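Local coordinates for protein hydroxyethylthiazole kinase (Pyrococcus horikoshii, PDB 3HPD) that probably catalyses the magnesium- and ATP-dependent phosphorylation of the hydroxyl group of hydroxyethylthiazole, a step of thiamine biosynthesis, at residues 21-26 against 193-198; 25-30 against 41-46. One frame throughout, in Å; residues are numbered along the deposited sequence.

In the fold
Both contacts are buried, and neither has a hydrogen bond between its segments. Both use the turn before helix 27-37, sharing Val25 and Val26. Interaction 1 lies nearer the chain centre, its own centre about 9 Å from it against about 14 Å for interaction 2. It joins the loop after strand 17-21 to the start of helix 193-205, beside residues predicted to bind substrate and ATP. Interaction 2 ties helix 27-37 to the outermost strand 40-43 and includes Met43, itself predicted to bind substrate. The loop-helix contact buries 92 Å² and is sparse, with the Asn23 amide bonded to its own turn and to Asn63; the helix-strand contact buries 160 Å² through two methionines and a threonine. Thr30 CG2 lies 3.7 Å from Cys195 O, so the two meet directly.

Interaction 1 of 2, residues 21-26 against 193-198; sequences ITNFVV and TGCMVA. With PO4 (phosphate ion), chain B.
Val26 and Cys195 mark the nearest backbone approach, their CA atoms 7.3 Å apart, where the irregular segment 21-26 passes the first turn of helix 193-205. Both CA-CB bonds point toward the opposite segment. The apolar meeting is a single touch, Val26 CG1 to Cys195 CB at 4.0 Å; with chi1 at -50° CG1 lies anti to the carbonyl carbon, and this branch faces the cysteine. On the cysteine's side, helix 193-205 follows Gly192, a predicted substrate-binding residue, and its amino end meets a phosphate ion: Gly194 N gives a weak bond to phosphate O2 at 3.0 Å (126° at the hydrogen). This is consistent with the anion hole of ribokinase-like kinases, although the ion probably comes from the crystallisation liquor. Asn23 supplies the other contact between the segments, its ND2 standing 4.0 Å from Cys195 SG, a spacing that reads as packing. The amide nitrogen is bonded instead to Asn63 OD1 on strand 59-63. At the other end of the amide, Asn23 OD1 accepts two weak bonds, from Val25 N at 2.8 Å and Val26 N at 3.0 Å, the first in the manner of an Asx turn. A chi1 of 78° sets the amide over the backbone beta turn that Val26 N closes onto Asn23 O. Val26 then serves as N-cap of helix 27-37.

Interaction 2 of 2, residues 25-30 against 41-46; sequences VVMNTT and PVMAHA
Met43, a predicted substrate-binding residue at the end of strand 40-43, reaches across to Met27 and Thr30 at the start of helix 27-37. Its CB lies 4.2 Å from Met27 SD, and CG comes closer to the same sulfur, at 3.8 Å; the two methionine chains run past each other in opposite directions. At chi2 (59°) the Met43 chain bends, carrying its end toward the helix. The tip methyl CE then sits 3.3 Å from Thr30 OG1 and 3.5 Å from Met27 O. These links join helix and strand within the beta-alpha-beta unit of strand 17-21, helix 27-37 and strand 40-43. Thr30 OG1 donates to Val26 O at 2.8 Å, tilted 32° from the carbonyl plane, while Thr30 N reaches that oxygen from the opposite face. A valine in place of Thr30 would probably leave Val26 O with its backbone bond alone and deprive the Met43 methyl of the nearer of its two oxygen neighbours. Because the hydroxyl proton is spent within the helix, what Thr30 OG1 offers the methionine is its oxygen, so the contact rests on dispersion and a methyl-to-oxygen approach, and no hydrogen bond crosses between the segments to fix the Met43 tip.

Interaction 1 of 2, residues 21-26 against 193-198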
ATOM      1  N   ILE A  21       4.288 -11.473  -7.930  1.00  9.96           N
ATOM      2  CA  ILE A  21       2.876 -11.569  -8.286  1.00 11.41           C
ATOM      3  C   ILE A  21       2.407 -11.745  -6.852  1.00 11.28           C
ATOM      4  O   ILE A  21       2.367 -12.854  -6.322  1.00 10.16           O
ATOM      5  CB  ILE A  21       2.582 -12.811  -9.131  1.00 13.86           C
ATOM      6  CG1 ILE A  21       3.422 -12.758 -10.412  1.00 13.85           C
ATOM      7  CG2 ILE A  21       1.096 -12.860  -9.472  1.00 14.13           C
ATOM      8  CD1 ILE A  21       3.299 -13.983 -11.291  1.00 17.84           C
ATOM      9  N   THR A  22       2.073 -10.629  -6.219  1.00 11.94           N
ATOM     10  CA  THR A  22       1.755 -10.655  -4.807  1.00 11.20           C
ATOM     11  C   THR A  22       0.405 -10.087  -4.360  1.00 10.28           C
ATOM     12  O   THR A  22      -0.468  -9.807  -5.186  1.00 10.92           O
ATOM     13  CB  THR A  22       2.926  -9.964  -4.067  1.00  9.93           C
ATOM     14  OG1 THR A  22       2.818 -10.177  -2.659  1.00 12.07           O
ATOM     15  CG2 THR A  22       2.941  -8.466  -4.381  1.00 11.47           C
ATOM     16  N   ASN A  23       0.231  -9.926  -3.049  1.00 10.43           N
ATOM     17  CA  ASN A  23      -1.037  -9.432  -2.517  1.00  9.09           C
ATOM     18  C   ASN A  23      -1.077  -7.921  -2.296  1.00 10.76           C
ATOM     19  O   ASN A  23      -0.046  -7.273  -2.123  1.00  8.90           O
ATOM     20  CB  ASN A  23      -1.421 -10.205  -1.237  1.00  9.92           C
ATOM     21  CG  ASN A  23      -0.663  -9.748  -0.003  1.00 10.16           C
ATOM     22  OD1 ASN A  23      -0.817  -8.616   0.447  1.00 10.88           O
ATOM     23  ND2 ASN A  23       0.146 -10.643   0.564  1.00 10.63           N
ATOM     24  N   PHE A  24      -2.286  -7.368  -2.314  1.00 10.22           N
ATOM     25  CA  PHE A  24      -2.494  -5.930  -2.183  1.00 10.65           C
ATOM     26  C   PHE A  24      -1.979  -5.269  -0.920  1.00 11.32           C
ATOM     27  O   PHE A  24      -1.648  -4.084  -0.930  1.00 12.73           O
ATOM     28  CB  PHE A  24      -3.983  -5.614  -2.342  1.00 11.00           C
ATOM     29  CG  PHE A  24      -4.555  -6.069  -3.652  1.00 10.73           C
ATOM     30  CD1 PHE A  24      -4.009  -5.625  -4.853  1.00 11.79           C
ATOM     31  CD2 PHE A  24      -5.634  -6.947  -3.688  1.00 11.53           C
ATOM     32  CE1 PHE A  24      -4.523  -6.060  -6.076  1.00 13.03           C
ATOM     33  CE2 PHE A  24      -6.157  -7.387  -4.904  1.00 11.49           C
ATOM     34  CZ  PHE A  24      -5.602  -6.938  -6.102  1.00 12.57           C
ATOM     35  N   VAL A  25      -1.910  -6.025   0.165  1.00  9.83           N
ATOM     36  CA  VAL A  25      -1.453  -5.476   1.433  1.00 10.76           C
ATOM     37  C   VAL A  25       0.059  -5.277   1.485  1.00 11.03           C
ATOM     38  O   VAL A  25       0.546  -4.391   2.190  1.00 13.01           O
ATOM     39  CB  VAL A  25      -1.868  -6.403   2.607  1.00 12.09           C
ATOM     40  CG1 VAL A  25      -1.409  -5.818   3.939  1.00 13.31           C
ATOM     41  CG2 VAL A  25      -3.372  -6.596   2.605  1.00 10.36           C
ATOM     42  N   VAL A  26       0.799  -6.074   0.720  1.00 11.11           N
ATOM     43  CA  VAL A  26       2.259  -5.995   0.763  1.00 10.74           C
ATOM     44  C   VAL A  26       2.968  -5.479  -0.487  1.00 11.20           C
ATOM     45  O   VAL A  26       4.191  -5.578  -0.594  1.00 11.38           O
ATOM     46  CB  VAL A  26       2.848  -7.373   1.130  1.00 11.70           C
ATOM     47  CG1 VAL A  26       2.139  -7.920   2.369  1.00 10.27           C
ATOM     48  CG2 VAL A  26       2.698  -8.342  -0.044  1.00 10.43           C
ATOM     49  N   THR A 193       5.090  -9.465   7.379  1.00 10.58           N
ATOM     50  CA  THR A 193       6.523  -9.608   7.606  1.00 11.39           C
ATOM     51  C   THR A 193       7.021 -10.927   7.017  1.00 12.22           C
ATOM     52  O   THR A 193       8.132 -11.003   6.492  1.00 12.28           O
ATOM     53  CB  THR A 193       6.870  -9.520   9.105  1.00 12.80           C
ATOM     54  OG1 THR A 193       5.997 -10.368   9.855  1.00 12.43           O
ATOM     55  CG2 THR A 193       6.728  -8.077   9.591  1.00 10.59           C
ATOM     56  N   GLY A 194       6.198 -11.968   7.093  1.00 13.50           N
ATOM     57  CA  GLY A 194       6.592 -13.237   6.511  1.00 14.26           C
ATOM     58  C   GLY A 194       6.660 -13.061   5.003  1.00 14.79           C
ATOM     59  O   GLY A 194       7.481 -13.681   4.321  1.00 13.24           O
ATOM     60  N   CYS A 195       5.793 -12.198   4.482  1.00 13.67           N
ATOM     61  CA  CYS A 195       5.751 -11.927   3.050  1.00 13.43           C
ATOM     62  C   CYS A 195       7.011 -11.169   2.641  1.00 11.87           C
ATOM     63  O   CYS A 195       7.500 -11.321   1.522  1.00 10.04           O
ATOM     64  CB  CYS A 195       4.497 -11.122   2.699  1.00 15.01           C
ATOM     65  SG  CYS A 195       2.941 -11.992   3.090  1.00 23.74           S
ATOM     66  N   MET A 196       7.531 -10.349   3.550  1.00 11.35           N
ATOM     67  CA  MET A 196       8.760  -9.615   3.270  1.00 11.60           C
ATOM     68  C   MET A 196       9.878 -10.640   3.124  1.00 11.32           C
ATOM     69  O   MET A 196      10.722 -10.534   2.237  1.00 11.16           O
ATOM     70  CB  MET A 196       9.106  -8.662   4.417  1.00 12.91           C
ATOM     71  CG  MET A 196       8.174  -7.473   4.562  1.00 15.11           C
ATOM     72  SD  MET A 196       8.666  -6.457   5.977  1.00 18.81           S
ATOM     73  CE  MET A 196       7.739  -4.968   5.662  1.00 19.93           C
ATOM     74  N   VAL A 197       9.878 -11.637   4.004  1.00 11.28           N
ATOM     75  CA  VAL A 197      10.897 -12.681   3.961  1.00 12.26           C
ATOM     76  C   VAL A 197      10.820 -13.471   2.656  1.00 11.13           C
ATOM     77  O   VAL A 197      11.846 -13.828   2.082  1.00 10.60           O
ATOM     78  CB  VAL A 197      10.761 -13.649   5.160  1.00 12.95           C
ATOM     79  CG1 VAL A 197      11.736 -14.805   5.010  1.00 15.38           C
ATOM     80  CG2 VAL A 197      11.040 -12.905   6.455  1.00 14.76           C
ATOM     81  N   ALA A 198       9.606 -13.743   2.186  1.00 10.41           N
ATOM     82  CA  ALA A 198       9.440 -14.477   0.933  1.00 10.58           C
ATOM     83  C   ALA A 198      10.013 -13.657  -0.218  1.00 11.28           C
ATOM     84  O   ALA A 198      10.689 -14.191  -1.100  1.00 10.05           O
ATOM     85  CB  ALA A 198       7.963 -14.773   0.683  1.00 10.90           C
TER
HETATM   86  P   PO4 B 300       4.072 -14.743   9.465  1.00 45.52           P
HETATM   87  O1  PO4 B 300       3.817 -16.027   8.790  1.00 45.08           O
HETATM   88  O2  PO4 B 300       4.044 -13.561   8.355  1.00 44.88           O
HETATM   89  O3  PO4 B 300       5.597 -14.702   9.956  1.00 45.15           O
HETATM   90  O4  PO4 B 300       3.198 -14.332  10.594  1.00 46.17           O

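Interaction 2 of 2, residues 25-30 against 41-46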
ATOM      1  N   VAL A  25      -1.910  -6.025   0.165  1.00  9.83           N
ATOM      2  CA  VAL A  25      -1.453  -5.476   1.433  1.00 10.76           C
ATOM      3  C   VAL A  25       0.059  -5.277   1.485  1.00 11.03           C
ATOM      4  O   VAL A  25       0.546  -4.391   2.190  1.00 13.01           O
ATOM      5  CB  VAL A  25      -1.868  -6.403   2.607  1.00 12.09           C
ATOM      6  CG1 VAL A  25      -1.409  -5.818   3.939  1.00 13.31           C
ATOM      7  CG2 VAL A  25      -3.372  -6.596   2.605  1.00 10.36           C
ATOM      8  N   VAL A  26       0.799  -6.074   0.720  1.00 11.11           N
ATOM      9  CA  VAL A  26       2.259  -5.995   0.763  1.00 10.74           C
ATOM     10  C   VAL A  26       2.968  -5.479  -0.487  1.00 11.20           C
ATOM     11  O   VAL A  26       4.191  -5.578  -0.594  1.00 11.38           O
ATOM     12  CB  VAL A  26       2.848  -7.373   1.130  1.00 11.70           C
ATOM     13  CG1 VAL A  26       2.139  -7.920   2.369  1.00 10.27           C
ATOM     14  CG2 VAL A  26       2.698  -8.342  -0.044  1.00 10.43           C
ATOM     15  N   MET A  27       2.207  -4.916  -1.420  1.00 12.50           N
ATOM     16  CA  MET A  27       2.772  -4.388  -2.661  1.00 12.25           C
ATOM     17  C   MET A  27       3.944  -3.426  -2.455  1.00 12.88           C
ATOM     18  O   MET A  27       5.039  -3.645  -2.969  1.00 12.76           O
ATOM     19  CB  MET A  27       1.682  -3.672  -3.465  1.00 12.43           C
ATOM     20  CG  MET A  27       0.685  -4.587  -4.173  1.00 12.95           C
ATOM     21  SD  MET A  27       1.302  -5.232  -5.749  1.00 14.31           S
ATOM     22  CE  MET A  27       0.017  -6.455  -6.137  1.00 13.40           C
ATOM     23  N   ASN A  28       3.704  -2.358  -1.703  1.00  9.37           N
ATOM     24  CA  ASN A  28       4.723  -1.339  -1.452  1.00  9.41           C
ATOM     25  C   ASN A  28       5.798  -1.814  -0.496  1.00  9.42           C
ATOM     26  O   ASN A  28       6.997  -1.600  -0.667  1.00 10.29           O
ATOM     27  CB  ASN A  28       4.050  -0.108  -0.855  1.00 10.35           C
ATOM     28  CG  ASN A  28       5.002   1.045  -0.691  1.00 10.71           C
ATOM     29  OD1 ASN A  28       5.596   1.240   0.370  1.00 14.01           O
ATOM     30  ND2 ASN A  28       5.174   1.808  -1.756  1.00 11.60           N
ATOM     31  N   THR A  29       5.307  -2.460   0.536  1.00 10.31           N
ATOM     32  CA  THR A  29       6.088  -2.991   1.612  1.00 11.79           C
ATOM     33  C   THR A  29       7.182  -3.991   1.156  1.00 11.58           C
ATOM     34  O   THR A  29       8.361  -3.837   1.509  1.00 11.00           O
ATOM     35  CB  THR A  29       5.047  -3.548   2.610  1.00 15.14           C
ATOM     36  OG1 THR A  29       5.081  -2.787   3.821  1.00 19.50           O
ATOM     37  CG2 THR A  29       5.212  -4.976   2.820  1.00 15.30           C
ATOM     38  N   THR A  30       6.827  -4.981   0.340  1.00  9.30           N
ATOM     39  CA  THR A  30       7.830  -5.942  -0.127  1.00  9.72           C
ATOM     40  C   THR A  30       8.755  -5.336  -1.183  1.00 10.06           C
ATOM     41  O   THR A  30       9.917  -5.738  -1.308  1.00  8.87           O
ATOM     42  CB  THR A  30       7.175  -7.228  -0.697  1.00 10.20           C
ATOM     43  OG1 THR A  30       6.300  -6.893  -1.781  1.00 11.55           O
ATOM     44  CG2 THR A  30       6.385  -7.945   0.389  1.00 10.64           C
ATOM     45  N   PRO A  41      12.746  -4.731  -7.356  1.00 11.46           N
ATOM     46  CA  PRO A  41      11.452  -5.399  -7.474  1.00 11.05           C
ATOM     47  C   PRO A  41      10.684  -4.973  -8.717  1.00 12.12           C
ATOM     48  O   PRO A  41      10.924  -3.908  -9.282  1.00 12.02           O
ATOM     49  CB  PRO A  41      10.728  -4.934  -6.225  1.00 11.13           C
ATOM     50  CG  PRO A  41      11.139  -3.476  -6.181  1.00 11.63           C
ATOM     51  CD  PRO A  41      12.639  -3.545  -6.481  1.00 10.56           C
ATOM     52  N   VAL A  42       9.766  -5.829  -9.136  1.00 10.84           N
ATOM     53  CA  VAL A  42       8.877  -5.524 -10.241  1.00 11.50           C
ATOM     54  C   VAL A  42       7.604  -6.299  -9.954  1.00 11.46           C
ATOM     55  O   VAL A  42       7.632  -7.521  -9.794  1.00 11.31           O
ATOM     56  CB  VAL A  42       9.443  -5.921 -11.635  1.00 12.25           C
ATOM     57  CG1 VAL A  42       9.721  -7.414 -11.713  1.00 14.02           C
ATOM     58  CG2 VAL A  42       8.443  -5.509 -12.718  1.00 15.15           C
ATOM     59  N   MET A  43       6.498  -5.574  -9.828  1.00 11.75           N
ATOM     60  CA  MET A  43       5.204  -6.189  -9.570  1.00 12.26           C
ATOM     61  C   MET A  43       4.401  -6.170 -10.867  1.00 14.90           C
ATOM     62  O   MET A  43       4.141  -5.106 -11.430  1.00 16.72           O
ATOM     63  CB  MET A  43       4.450  -5.421  -8.479  1.00 12.60           C
ATOM     64  CG  MET A  43       4.826  -5.809  -7.047  1.00 12.21           C
ATOM     65  SD  MET A  43       6.567  -5.570  -6.656  1.00 14.00           S
ATOM     66  CE  MET A  43       6.601  -6.102  -4.940  1.00 12.42           C
ATOM     67  N   ALA A  44       4.029  -7.351 -11.350  1.00 14.44           N
ATOM     68  CA  ALA A  44       3.261  -7.470 -12.583  1.00 12.83           C
ATOM     69  C   ALA A  44       2.460  -8.764 -12.554  1.00 14.44           C
ATOM     70  O   ALA A  44       2.929  -9.784 -12.045  1.00 15.17           O
ATOM     71  CB  ALA A  44       4.193  -7.454 -13.785  1.00 11.87           C
ATOM     72  N   HIS A  45       1.258  -8.726 -13.115  1.00 14.52           N
ATOM     73  CA  HIS A  45       0.395  -9.901 -13.116  1.00 13.89           C
ATOM     74  C   HIS A  45      -0.366 -10.123 -14.424  1.00 13.49           C
ATOM     75  O   HIS A  45      -0.881 -11.212 -14.660  1.00 13.82           O
ATOM     76  CB  HIS A  45      -0.622  -9.786 -11.979  1.00 13.20           C
ATOM     77  CG  HIS A  45      -1.579  -8.646 -12.148  1.00 12.55           C
ATOM     78  ND1 HIS A  45      -1.210  -7.333 -11.963  1.00 12.46           N
ATOM     79  CD2 HIS A  45      -2.872  -8.623 -12.551  1.00 14.37           C
ATOM     80  CE1 HIS A  45      -2.235  -6.546 -12.248  1.00 11.00           C
ATOM     81  NE2 HIS A  45      -3.253  -7.303 -12.607  1.00 11.19           N
ATOM     82  N   ALA A  46      -0.451  -9.096 -15.264  1.00 12.60           N
ATOM     83  CA  ALA A  46      -1.197  -9.220 -16.516  1.00 12.22           C
ATOM     84  C   ALA A  46      -0.699 -10.371 -17.380  1.00 14.55           C
ATOM     85  O   ALA A  46       0.492 -10.473 -17.675  1.00 13.23           O
ATOM     86  CB  ALA A  46      -1.137  -7.907 -17.301  1.00 11.52           C
TER